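Local coordinates for biotin protein ligase-like protein of unknown function (Silicibacter sp., PDB 3BFM) that is of unknown function but resembles biotin protein ligases, carrying a biotin/lipoate ligase-family domain followed by a small C-terminal domain of a clan that includes SH3-like folds, at residues A[45-56]-A[121-132]; A[197-205]-A[215-226]. One frame throughout, in Å; residues are numbered along the deposited sequence.

Interaction 1 (A[45-56]-A[121-132]); sequences GTDVLRAALVLA and DWLVVGLDLPLW
Leu49 and Leu129 exchange two backbone hydrogen bonds across a pair of antiparallel strands, and the same reciprocal pattern recurs at Ala51 with Leu127, Leu53 with Val125 and Leu55 with Leu123. The straightest of these is Leu49 N to Leu129 O, 2.8 Å long with 174° at the hydrogen. Between them lie non-hydrogen-bonded pairs; the closest is Ala52 with Gly126, whose CA atoms stand 4.0 Å apart. Beyond Val48, Asp47 O is shared: Leu131 N reaches it at 2.7 Å and Trp132 N more loosely at 3.3 Å, both from one side of the carbonyl plane, while a water bridges it to Trp132 O.

In the side-chain polar contacts a carboxylate oxygen meets carbon. Asp47 CG lies anti to its own carbonyl carbon (chi1 -70°), which carries OD1 to the indole edge of Trp132, 3.3 Å from CD1, with carboxylate and ring planes nearly perpendicular. Thr46 OG1 donates to that OD1 from above the carboxylate. With an alanine in place of Asp47, Thr46 OG1 would probably lose its acceptor and the Trp132 ring the group bordering its edge. Asp128 OD2 rests against Arg50 CD at 3.3 Å, but Arg50 NE stays 4.6 Å from Asp128 OD2, so the charged atoms do not touch.

Apolar packing divides between two faces: Ala52, Val54 and Val124 on one, with Ala52 CB 3.9 Å from Val124 CG1, and Leu49, Ala51, Leu53, Leu55, Leu123, Val125, Leu127 and Leu129 on the other.

Strands 48-55 and 123-130 are both inner strands of the mixed ligase-family sheet. Strand 39-44 flanks 48-55 and strand 102-111 flanks 123-130, where Arg108 forms a salt bridge with Asp128 OD1; helix 156-175 packs Leu159, Leu160 and Trp163 over the leucine-rich face.

Interaction 2 (A[197-205]-A[215-226]); sequences RTEAGRSGT and MLLRDETTTHLI
Leu217 pushes its two methyls into the backbone of the opposing segment, CD2 lying 3.5 Å from Arg202 O and CD1 3.7 Å from Gly204 C. Its CG is anti to the backbone N (chi1 -169°), a setting that brings both branches to segment 197-205. Nearby, the methyl CE of selenomethionine Met215 sits over the centre of the Arg197 guanidinium, 3.9 Å from CZ, while SE rests against Glu199 CB. In the conformer described for Arg202, CD lies over one face of the His224 ring, 3.8 Å from its centroid, a CH-pi contact. Thr205 and Arg218 form an antiparallel hydrogen-bonded pair, with Thr205 N 2.8 Å from Arg218 O. Gly204 precedes it where a CB would clash with that same oxygen.

A second shell sets these groups. Glu199 OE1 holds the Arg197 guanidinium in a salt bridge, 2.7 Å from NH2, and a type I' turn from Glu199 to Arg202 returns the chain. Thr222 CG2 covers the other face of His224, whose NE2 bonds to Asp219 OD2. Thr221 N bonds to Asp219 OD1 in an Asx turn, and Thr222 N, reaching the same oxygen, completes the Asx motif.

In this C-terminal DUF4444 region, probably SH3-like, hairpin 196-203 lies across the sheet of strands 205-209, 215-218 and 223-226. Phe206 touches Arg197 and Met215, Trp93 meets Glu199 and Met215, and Asp92 forms a salt bridge with Arg197.

The two contacts illustrate how one chain builds beta structure at two scales: interaction 1 joins long central strands edge to edge, whereas interaction 2 folds a short hairpin over a small sheet, with the chain turning a corner at Gly204 to enter that sheet. They follow in series, each within a different family region, with centres about 29 Å apart and nearest atoms about 15 Å apart, so neither touches the other. In interaction 1 the Arg50 side chain is about 4 Å from a bound calcium ion, probably the one bound by Gln21, Asp22 and Glu43. Interaction 2 belongs to the C-terminal region, which the Arg197-Asp92 salt bridge ties back to the ligase-like part.

Interaction 1 (A[45-56]-A[121-132])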
loop_
_atom_site.group_PDB
_atom_site.type_symbol
_atom_site.label_atom_id
_atom_site.label_comp_id
_atom_site.label_asym_id
_atom_site.label_seq_id
_atom_site.Cartn_x
_atom_site.Cartn_y
_atom_site.Cartn_z
ATOM N N GLY A 45 -17.573 15.695 -9.013
ATOM C CA GLY A 45 -18.460 16.800 -9.349
ATOM C C GLY A 45 -19.599 16.804 -8.372
ATOM O O GLY A 45 -19.688 15.953 -7.496
ATOM N N THR A 46 -20.506 17.759 -8.508
ATOM C CA THR A 46 -21.657 17.794 -7.669
ATOM C C THR A 46 -22.609 16.622 -8.015
ATOM O O THR A 46 -23.331 16.173 -7.153
ATOM C CB THR A 46 -22.383 19.146 -7.803
ATOM O OG1 THR A 46 -22.757 19.355 -9.163
ATOM C CG2 THR A 46 -21.429 20.271 -7.419
ATOM N N ASP A 47 -22.577 16.166 -9.273
ATOM C CA ASP A 47 -23.549 15.177 -9.762
ATOM C C ASP A 47 -23.000 13.757 -9.955
ATOM O O ASP A 47 -23.768 12.828 -10.216
ATOM C CB ASP A 47 -24.107 15.625 -11.108
ATOM C CG ASP A 47 -25.002 16.817 -10.997
ATOM O OD1 ASP A 47 -25.173 17.368 -9.880
ATOM O OD2 ASP A 47 -25.460 17.221 -12.074
ATOM N N VAL A 48 -21.693 13.596 -9.858
ATOM C CA VAL A 48 -21.078 12.299 -10.150
ATOM C C VAL A 48 -19.780 12.150 -9.380
ATOM O O VAL A 48 -19.092 13.134 -9.075
ATOM C CB VAL A 48 -20.834 12.096 -11.664
ATOM C CG1 VAL A 48 -20.022 13.256 -12.216
ATOM C CG2 VAL A 48 -20.127 10.725 -11.969
ATOM N N LEU A 49 -19.500 10.905 -9.014
ATOM C CA LEU A 49 -18.202 10.523 -8.434
ATOM C C LEU A 49 -17.524 9.509 -9.344
ATOM O O LEU A 49 -18.120 8.505 -9.690
ATOM C CB LEU A 49 -18.357 9.938 -7.015
ATOM C CG LEU A 49 -17.134 9.293 -6.320
ATOM C CD1 LEU A 49 -16.022 10.342 -6.106
ATOM C CD2 LEU A 49 -17.503 8.654 -4.984
ATOM N N ARG A 50 -16.278 9.768 -9.737
ATOM C CA ARG A 50 -15.523 8.768 -10.495
ATOM C C ARG A 50 -14.218 8.544 -9.797
ATOM O O ARG A 50 -13.660 9.492 -9.226
ATOM C CB ARG A 50 -15.314 9.162 -11.960
ATOM C CG ARG A 50 -16.623 9.172 -12.742
ATOM C CD ARG A 50 -16.421 9.760 -14.130
ATOM N NE ARG A 50 -16.462 11.201 -14.050
ATOM C CZ ARG A 50 -16.123 12.026 -15.034
ATOM N NH1 ARG A 50 -15.688 11.571 -16.200
ATOM N NH2 ARG A 50 -16.213 13.328 -14.842
ATOM N N ALA A 51 -13.749 7.297 -9.814
ATOM C CA ALA A 51 -12.474 6.977 -9.261
ATOM C C ALA A 51 -11.951 5.717 -9.865
ATOM O O ALA A 51 -12.696 4.934 -10.477
ATOM C CB ALA A 51 -12.553 6.909 -7.717
ATOM N N ALA A 52 -10.650 5.530 -9.786
ATOM C CA ALA A 52 -10.041 4.312 -10.386
ATOM C C ALA A 52 -8.797 3.983 -9.576
ATOM O O ALA A 52 -8.066 4.878 -9.194
ATOM C CB ALA A 52 -9.727 4.474 -11.901
ATOM N N LEU A 53 -8.603 2.682 -9.354
ATOM C CA LEU A 53 -7.462 2.112 -8.613
ATOM C C LEU A 53 -6.572 1.309 -9.540
ATOM O O LEU A 53 -7.076 0.445 -10.296
ATOM C CB LEU A 53 -7.930 1.101 -7.580
ATOM C CG LEU A 53 -9.164 1.384 -6.755
ATOM C CD1 LEU A 53 -9.383 0.167 -5.871
ATOM C CD2 LEU A 53 -8.963 2.650 -5.928
ATOM N N VAL A 54 -5.258 1.558 -9.451
ATOM C CA VAL A 54 -4.249 0.753 -10.164
ATOM C C VAL A 54 -3.760 -0.335 -9.202
ATOM O O VAL A 54 -3.353 -0.037 -8.054
ATOM C CB VAL A 54 -3.044 1.591 -10.642
ATOM C CG1 VAL A 54 -1.941 0.679 -11.221
ATOM C CG2 VAL A 54 -3.515 2.695 -11.650
ATOM N N LEU A 55 -3.844 -1.571 -9.690
ATOM C CA LEU A 55 -3.447 -2.781 -8.978
ATOM C C LEU A 55 -2.459 -3.602 -9.825
ATOM O O LEU A 55 -2.370 -3.449 -11.054
ATOM C CB LEU A 55 -4.688 -3.621 -8.705
ATOM C CG LEU A 55 -5.813 -2.873 -8.008
ATOM C CD1 LEU A 55 -7.087 -3.711 -7.887
ATOM C CD2 LEU A 55 -5.314 -2.459 -6.632
ATOM N N ALA A 56 -1.717 -4.474 -9.157
ATOM C CA ALA A 56 -0.817 -5.404 -9.835
ATOM C C ALA A 56 -0.707 -6.749 -9.111
ATOM O O ALA A 56 0.347 -7.085 -8.582
ATOM C CB ALA A 56 0.560 -4.763 -10.006
ATOM N N ASP A 121 0.615 -7.030 -16.286
ATOM C CA ASP A 121 1.533 -6.045 -15.702
ATOM C C ASP A 121 0.747 -5.104 -14.823
ATOM O O ASP A 121 1.301 -4.456 -13.955
ATOM C CB ASP A 121 2.208 -5.225 -16.783
ATOM C CG ASP A 121 3.154 -6.043 -17.675
ATOM O OD1 ASP A 121 3.615 -7.129 -17.268
ATOM O OD2 ASP A 121 3.433 -5.568 -18.797
ATOM N N TRP A 122 -0.548 -4.978 -15.112
ATOM C CA TRP A 122 -1.417 -4.073 -14.353
ATOM C C TRP A 122 -2.863 -4.417 -14.541
ATOM O O TRP A 122 -3.255 -5.009 -15.536
ATOM C CB TRP A 122 -1.180 -2.610 -14.716
ATOM C CG TRP A 122 -1.391 -2.281 -16.145
ATOM C CD1 TRP A 122 -0.411 -2.172 -17.113
ATOM C CD2 TRP A 122 -2.631 -1.959 -16.806
ATOM N NE1 TRP A 122 -0.965 -1.840 -18.299
ATOM C CE2 TRP A 122 -2.321 -1.700 -18.154
ATOM C CE3 TRP A 122 -3.969 -1.903 -16.401
ATOM C CZ2 TRP A 122 -3.286 -1.376 -19.081
ATOM C CZ3 TRP A 122 -4.931 -1.560 -17.329
ATOM C CH2 TRP A 122 -4.581 -1.313 -18.659
ATOM N N LEU A 123 -3.664 -3.956 -13.578
ATOM C CA LEU A 123 -5.091 -4.037 -13.631
ATOM C C LEU A 123 -5.656 -2.754 -13.015
ATOM O O LEU A 123 -5.097 -2.237 -12.066
ATOM C CB LEU A 123 -5.524 -5.258 -12.839
ATOM C CG LEU A 123 -6.946 -5.748 -13.012
ATOM C CD1 LEU A 123 -7.008 -7.291 -13.057
ATOM C CD2 LEU A 123 -7.850 -5.179 -11.907
ATOM N N VAL A 124 -6.734 -2.240 -13.576
ATOM C CA VAL A 124 -7.393 -1.039 -13.033
ATOM C C VAL A 124 -8.851 -1.340 -12.805
ATOM O O VAL A 124 -9.497 -1.939 -13.666
ATOM C CB VAL A 124 -7.288 0.165 -14.015
ATOM C CG1 VAL A 124 -8.194 1.325 -13.600
ATOM C CG2 VAL A 124 -5.820 0.611 -14.152
ATOM N N VAL A 125 -9.351 -0.954 -11.632
ATOM C CA VAL A 125 -10.789 -0.999 -11.341
ATOM C C VAL A 125 -11.327 0.400 -11.197
ATOM O O VAL A 125 -10.802 1.193 -10.425
ATOM C CB VAL A 125 -11.079 -1.816 -10.063
ATOM C CG1 VAL A 125 -12.556 -1.723 -9.701
ATOM C CG2 VAL A 125 -10.647 -3.217 -10.290
ATOM N N GLY A 126 -12.393 0.708 -11.916
ATOM C CA GLY A 126 -12.961 2.041 -11.884
ATOM C C GLY A 126 -14.366 2.036 -11.343
ATOM O O GLY A 126 -15.117 1.085 -11.598
ATOM N N LEU A 127 -14.696 3.082 -10.587
ATOM C CA LEU A 127 -16.014 3.300 -10.055
ATOM C C LEU A 127 -16.615 4.523 -10.770
ATOM O O LEU A 127 -15.935 5.547 -10.935
ATOM C CB LEU A 127 -15.899 3.563 -8.533
ATOM C CG LEU A 127 -17.185 4.000 -7.839
ATOM C CD1 LEU A 127 -18.253 2.876 -7.938
ATOM C CD2 LEU A 127 -16.958 4.431 -6.348
ATOM N N ASP A 128 -17.851 4.386 -11.260
ATOM C CA ASP A 128 -18.625 5.530 -11.728
ATOM C C ASP A 128 -19.953 5.523 -10.942
ATOM O O ASP A 128 -20.681 4.538 -10.962
ATOM C CB ASP A 128 -18.886 5.439 -13.216
ATOM C CG ASP A 128 -17.652 5.776 -14.069
ATOM O OD1 ASP A 128 -16.664 5.007 -14.072
ATOM O OD2 ASP A 128 -17.697 6.804 -14.780
ATOM N N LEU A 129 -20.240 6.605 -10.224
ATOM C CA LEU A 129 -21.418 6.646 -9.407
ATOM C C LEU A 129 -22.136 7.973 -9.603
ATOM O O LEU A 129 -21.578 9.048 -9.280
ATOM C CB LEU A 129 -21.051 6.436 -7.923
ATOM C CG LEU A 129 -22.150 6.359 -6.868
ATOM C CD1 LEU A 129 -22.907 5.020 -7.001
ATOM C CD2 LEU A 129 -21.636 6.513 -5.404
ATOM N N PRO A 130 -23.362 7.908 -10.133
ATOM C CA PRO A 130 -24.167 9.118 -10.184
ATOM C C PRO A 130 -24.670 9.553 -8.835
ATOM O O PRO A 130 -25.136 8.749 -8.070
ATOM C CB PRO A 130 -25.323 8.716 -11.083
ATOM C CG PRO A 130 -25.467 7.251 -10.915
ATOM C CD PRO A 130 -24.085 6.737 -10.678
ATOM N N LEU A 131 -24.565 10.851 -8.553
ATOM C CA LEU A 131 -24.967 11.401 -7.261
ATOM C C LEU A 131 -26.328 12.070 -7.391
ATOM O O LEU A 131 -27.185 11.846 -6.558
ATOM C CB LEU A 131 -23.928 12.380 -6.779
ATOM C CG LEU A 131 -22.536 11.787 -6.547
ATOM C CD1 LEU A 131 -21.575 12.943 -6.135
ATOM C CD2 LEU A 131 -22.524 10.693 -5.501
ATOM N N TRP A 132 -26.509 12.882 -8.422
ATOM C CA TRP A 132 -27.823 13.387 -8.823
ATOM C C TRP A 132 -28.109 12.918 -10.245
ATOM O O TRP A 132 -27.181 12.681 -11.011
ATOM C CB TRP A 132 -27.811 14.903 -8.848
ATOM C CG TRP A 132 -27.616 15.503 -7.501
ATOM C CD1 TRP A 132 -26.557 16.242 -7.099
ATOM C CD2 TRP A 132 -28.520 15.455 -6.387
ATOM N NE1 TRP A 132 -26.741 16.643 -5.815
ATOM C CE2 TRP A 132 -27.935 16.174 -5.358
ATOM C CE3 TRP A 132 -29.778 14.881 -6.172
ATOM C CZ2 TRP A 132 -28.543 16.316 -4.095
ATOM C CZ3 TRP A 132 -30.378 15.013 -4.936
ATOM C CH2 TRP A 132 -29.759 15.730 -3.909
HETATM O O HOH W 1 -24.922 12.099 -12.640
#

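Interaction 2 (A[197-205]-A[215-226])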
loop_
_atom_site.group_PDB
_atom_site.type_symbol
_atom_site.label_atom_id
_atom_site.label_comp_id
_atom_site.label_asym_id
_atom_site.label_seq_id
_atom_site.Cartn_x
_atom_site.Cartn_y
_atom_site.Cartn_z
ATOM N N ARG A 197 -31.549 -14.706 -16.596
ATOM C CA ARG A 197 -30.444 -13.825 -16.970
ATOM C C ARG A 197 -30.089 -14.056 -18.424
ATOM O O ARG A 197 -30.140 -15.186 -18.886
ATOM C CB ARG A 197 -29.249 -14.188 -16.100
ATOM C CG ARG A 197 -27.970 -13.461 -16.414
ATOM C CD ARG A 197 -28.000 -12.133 -15.752
ATOM N NE ARG A 197 -26.873 -11.305 -16.163
ATOM C CZ ARG A 197 -26.272 -10.426 -15.371
ATOM N NH1 ARG A 197 -26.670 -10.277 -14.111
ATOM N NH2 ARG A 197 -25.255 -9.715 -15.841
ATOM N N THR A 198 -29.740 -12.977 -19.132
ATOM C CA THR A 198 -29.129 -13.062 -20.454
ATOM C C THR A 198 -27.723 -12.490 -20.345
ATOM O O THR A 198 -27.523 -11.463 -19.724
ATOM C CB THR A 198 -29.961 -12.286 -21.510
ATOM O OG1 THR A 198 -31.308 -12.794 -21.524
ATOM C CG2 THR A 198 -29.343 -12.429 -22.914
ATOM N N GLU A 199 -26.741 -13.174 -20.910
ATOM C CA GLU A 199 -25.356 -12.747 -20.794
ATOM C C GLU A 199 -24.580 -13.322 -21.963
ATOM O O GLU A 199 -24.790 -14.482 -22.333
ATOM C CB GLU A 199 -24.769 -13.248 -19.480
ATOM C CG GLU A 199 -23.382 -12.725 -19.162
ATOM C CD GLU A 199 -23.359 -11.227 -18.908
ATOM O OE1 GLU A 199 -24.183 -10.741 -18.105
ATOM O OE2 GLU A 199 -22.515 -10.534 -19.517
ATOM N N ALA A 200 -23.708 -12.504 -22.559
ATOM C CA ALA A 200 -22.898 -12.937 -23.699
ATOM C C ALA A 200 -23.698 -13.704 -24.754
ATOM O O ALA A 200 -23.242 -14.723 -25.263
ATOM C CB ALA A 200 -21.737 -13.781 -23.213
ATOM N N GLY A 201 -24.895 -13.226 -25.076
ATOM C CA GLY A 201 -25.728 -13.867 -26.090
ATOM C C GLY A 201 -26.323 -15.214 -25.701
ATOM O O GLY A 201 -26.799 -15.947 -26.567
ATOM N N ARG A 202 -26.290 -15.535 -24.407
ATOM C CA ARG A 202 -26.851 -16.782 -23.882
ATOM C C ARG A 202 -27.868 -16.463 -22.798
ATOM O O ARG A 202 -27.767 -15.443 -22.116
ATOM C CB ARG A 202 -25.737 -17.669 -23.331
ATOM C CG ARG A 202 -24.843 -18.209 -24.429
ATOM C CD ARG A 202 -23.484 -18.640 -23.928
ATOM N NE ARG A 202 -22.502 -18.627 -25.014
ATOM C CZ ARG A 202 -21.562 -17.697 -25.195
ATOM N NH1 ARG A 202 -21.428 -16.675 -24.353
ATOM N NH2 ARG A 202 -20.735 -17.798 -26.233
ATOM N N SER A 203 -28.869 -17.320 -22.653
ATOM C CA SER A 203 -29.875 -17.094 -21.636
ATOM C C SER A 203 -30.092 -18.319 -20.778
ATOM O O SER A 203 -29.853 -19.445 -21.200
ATOM C CB SER A 203 -31.187 -16.653 -22.260
ATOM O OG SER A 203 -31.067 -15.331 -22.761
ATOM N N GLY A 204 -30.538 -18.075 -19.561
ATOM C CA GLY A 204 -30.754 -19.133 -18.619
ATOM C C GLY A 204 -30.976 -18.569 -17.251
ATOM O O GLY A 204 -31.316 -17.381 -17.108
ATOM N N THR A 205 -30.788 -19.426 -16.259
ATOM C CA THR A 205 -30.816 -19.059 -14.837
ATOM C C THR A 205 -29.395 -18.825 -14.316
ATOM O O THR A 205 -28.483 -19.625 -14.536
ATOM C CB THR A 205 -31.475 -20.175 -14.009
ATOM O OG1 THR A 205 -32.830 -20.315 -14.444
ATOM C CG2 THR A 205 -31.453 -19.860 -12.514
HETATM N N MSE A 215 -19.445 -16.944 -14.561
HETATM C CA MSE A 215 -20.881 -17.139 -14.354
HETATM C C MSE A 215 -21.282 -18.513 -14.844
HETATM O O MSE A 215 -20.972 -18.889 -15.969
HETATM C CB MSE A 215 -21.697 -16.132 -15.146
HETATM C CG MSE A 215 -23.186 -16.322 -15.080
HETATM SE SE MSE A 215 -24.203 -15.039 -16.052
HETATM C CE MSE A 215 -23.964 -13.555 -14.720
ATOM N N LEU A 216 -22.031 -19.202 -13.997
ATOM C CA LEU A 216 -22.689 -20.438 -14.367
ATOM C C LEU A 216 -24.120 -20.090 -14.761
ATOM O O LEU A 216 -24.931 -19.713 -13.928
ATOM C CB LEU A 216 -22.634 -21.427 -13.197
ATOM C CG LEU A 216 -21.204 -21.824 -12.779
ATOM C CD1 LEU A 216 -21.151 -22.260 -11.345
ATOM C CD2 LEU A 216 -20.699 -22.898 -13.714
ATOM N N LEU A 217 -24.425 -20.256 -16.040
ATOM C CA LEU A 217 -25.721 -19.894 -16.618
ATOM C C LEU A 217 -26.366 -21.170 -17.164
ATOM O O LEU A 217 -25.885 -21.757 -18.142
ATOM C CB LEU A 217 -25.536 -18.857 -17.714
ATOM C CG LEU A 217 -26.765 -18.153 -18.287
ATOM C CD1 LEU A 217 -27.486 -17.393 -17.195
ATOM C CD2 LEU A 217 -26.368 -17.216 -19.440
ATOM N N ARG A 218 -27.418 -21.595 -16.493
ATOM C CA ARG A 218 -28.092 -22.857 -16.831
ATOM C C ARG A 218 -29.318 -22.631 -17.695
ATOM O O ARG A 218 -30.304 -21.988 -17.274
ATOM C CB ARG A 218 -28.428 -23.604 -15.554
ATOM C CG ARG A 218 -28.880 -25.039 -15.807
ATOM C CD ARG A 218 -28.688 -25.831 -14.536
ATOM N NE ARG A 218 -27.267 -26.140 -14.342
ATOM C CZ ARG A 218 -26.751 -26.699 -13.259
ATOM N NH1 ARG A 218 -27.517 -27.016 -12.209
ATOM N NH2 ARG A 218 -25.454 -26.913 -13.224
ATOM N N ASP A 219 -29.262 -23.117 -18.929
ATOM C CA ASP A 219 -30.470 -23.081 -19.765
ATOM C C ASP A 219 -31.117 -24.488 -19.728
ATOM O O ASP A 219 -30.837 -25.284 -18.809
ATOM C CB ASP A 219 -30.218 -22.463 -21.169
ATOM C CG ASP A 219 -29.542 -23.389 -22.122
ATOM O OD1 ASP A 219 -29.595 -24.634 -21.913
ATOM O OD2 ASP A 219 -28.977 -22.860 -23.114
ATOM N N GLU A 220 -32.007 -24.780 -20.670
ATOM C CA GLU A 220 -32.858 -25.956 -20.538
ATOM C C GLU A 220 -32.041 -27.239 -20.639
ATOM O O GLU A 220 -32.389 -28.211 -20.005
ATOM C CB GLU A 220 -33.995 -25.944 -21.572
ATOM C CG GLU A 220 -35.132 -24.968 -21.230
ATOM C CD GLU A 220 -36.314 -25.077 -22.176
ATOM O OE1 GLU A 220 -36.116 -24.713 -23.360
ATOM O OE2 GLU A 220 -37.415 -25.531 -21.721
ATOM N N THR A 221 -30.938 -27.196 -21.375
ATOM C CA THR A 221 -30.169 -28.418 -21.700
ATOM C C THR A 221 -28.709 -28.415 -21.317
ATOM O O THR A 221 -28.046 -29.460 -21.397
ATOM C CB THR A 221 -30.262 -28.743 -23.209
ATOM O OG1 THR A 221 -29.617 -27.694 -23.947
ATOM C CG2 THR A 221 -31.710 -28.871 -23.656
ATOM N N THR A 222 -28.183 -27.281 -20.848
ATOM C CA THR A 222 -26.764 -27.182 -20.619
ATOM C C THR A 222 -26.470 -26.089 -19.612
ATOM O O THR A 222 -27.347 -25.320 -19.265
ATOM C CB THR A 222 -26.006 -26.881 -21.930
ATOM O OG1 THR A 222 -24.615 -27.192 -21.770
ATOM C CG2 THR A 222 -26.188 -25.425 -22.366
ATOM N N THR A 223 -25.247 -26.095 -19.102
ATOM C CA THR A 223 -24.751 -24.994 -18.270
ATOM C C THR A 223 -23.611 -24.328 -19.008
ATOM O O THR A 223 -22.629 -24.969 -19.385
ATOM C CB THR A 223 -24.257 -25.466 -16.918
ATOM O OG1 THR A 223 -25.287 -26.178 -16.220
ATOM C CG2 THR A 223 -23.823 -24.272 -16.049
ATOM N N HIS A 224 -23.744 -23.021 -19.219
ATOM C CA HIS A 224 -22.698 -22.225 -19.856
ATOM C C HIS A 224 -21.797 -21.715 -18.771
ATOM O O HIS A 224 -22.269 -21.394 -17.675
ATOM C CB HIS A 224 -23.305 -21.038 -20.594
ATOM C CG HIS A 224 -24.310 -21.421 -21.617
ATOM N ND1 HIS A 224 -23.952 -21.968 -22.828
ATOM C CD2 HIS A 224 -25.662 -21.352 -21.618
ATOM C CE1 HIS A 224 -25.040 -22.214 -23.535
ATOM N NE2 HIS A 224 -26.092 -21.862 -22.818
ATOM N N LEU A 225 -20.496 -21.677 -19.061
ATOM C CA LEU A 225 -19.540 -20.949 -18.219
ATOM C C LEU A 225 -19.102 -19.685 -18.952
ATOM O O LEU A 225 -18.530 -19.747 -20.027
ATOM C CB LEU A 225 -18.328 -21.814 -17.857
ATOM C CG LEU A 225 -17.234 -21.131 -17.028
ATOM C CD1 LEU A 225 -17.720 -20.930 -15.652
ATOM C CD2 LEU A 225 -15.969 -21.983 -16.988
ATOM N N ILE A 226 -19.391 -18.538 -18.356
ATOM C CA ILE A 226 -19.003 -17.250 -18.927
ATOM C C ILE A 226 -17.885 -16.722 -18.044
ATOM O O ILE A 226 -18.137 -16.312 -16.904
ATOM C CB ILE A 226 -20.175 -16.272 -18.965
ATOM C CG1 ILE A 226 -21.440 -16.957 -19.504
ATOM C CG2 ILE A 226 -19.805 -15.024 -19.779
ATOM C CD1 ILE A 226 -21.391 -17.285 -20.967
HETATM O O HOH W 2 -29.223 -20.191 -23.746
#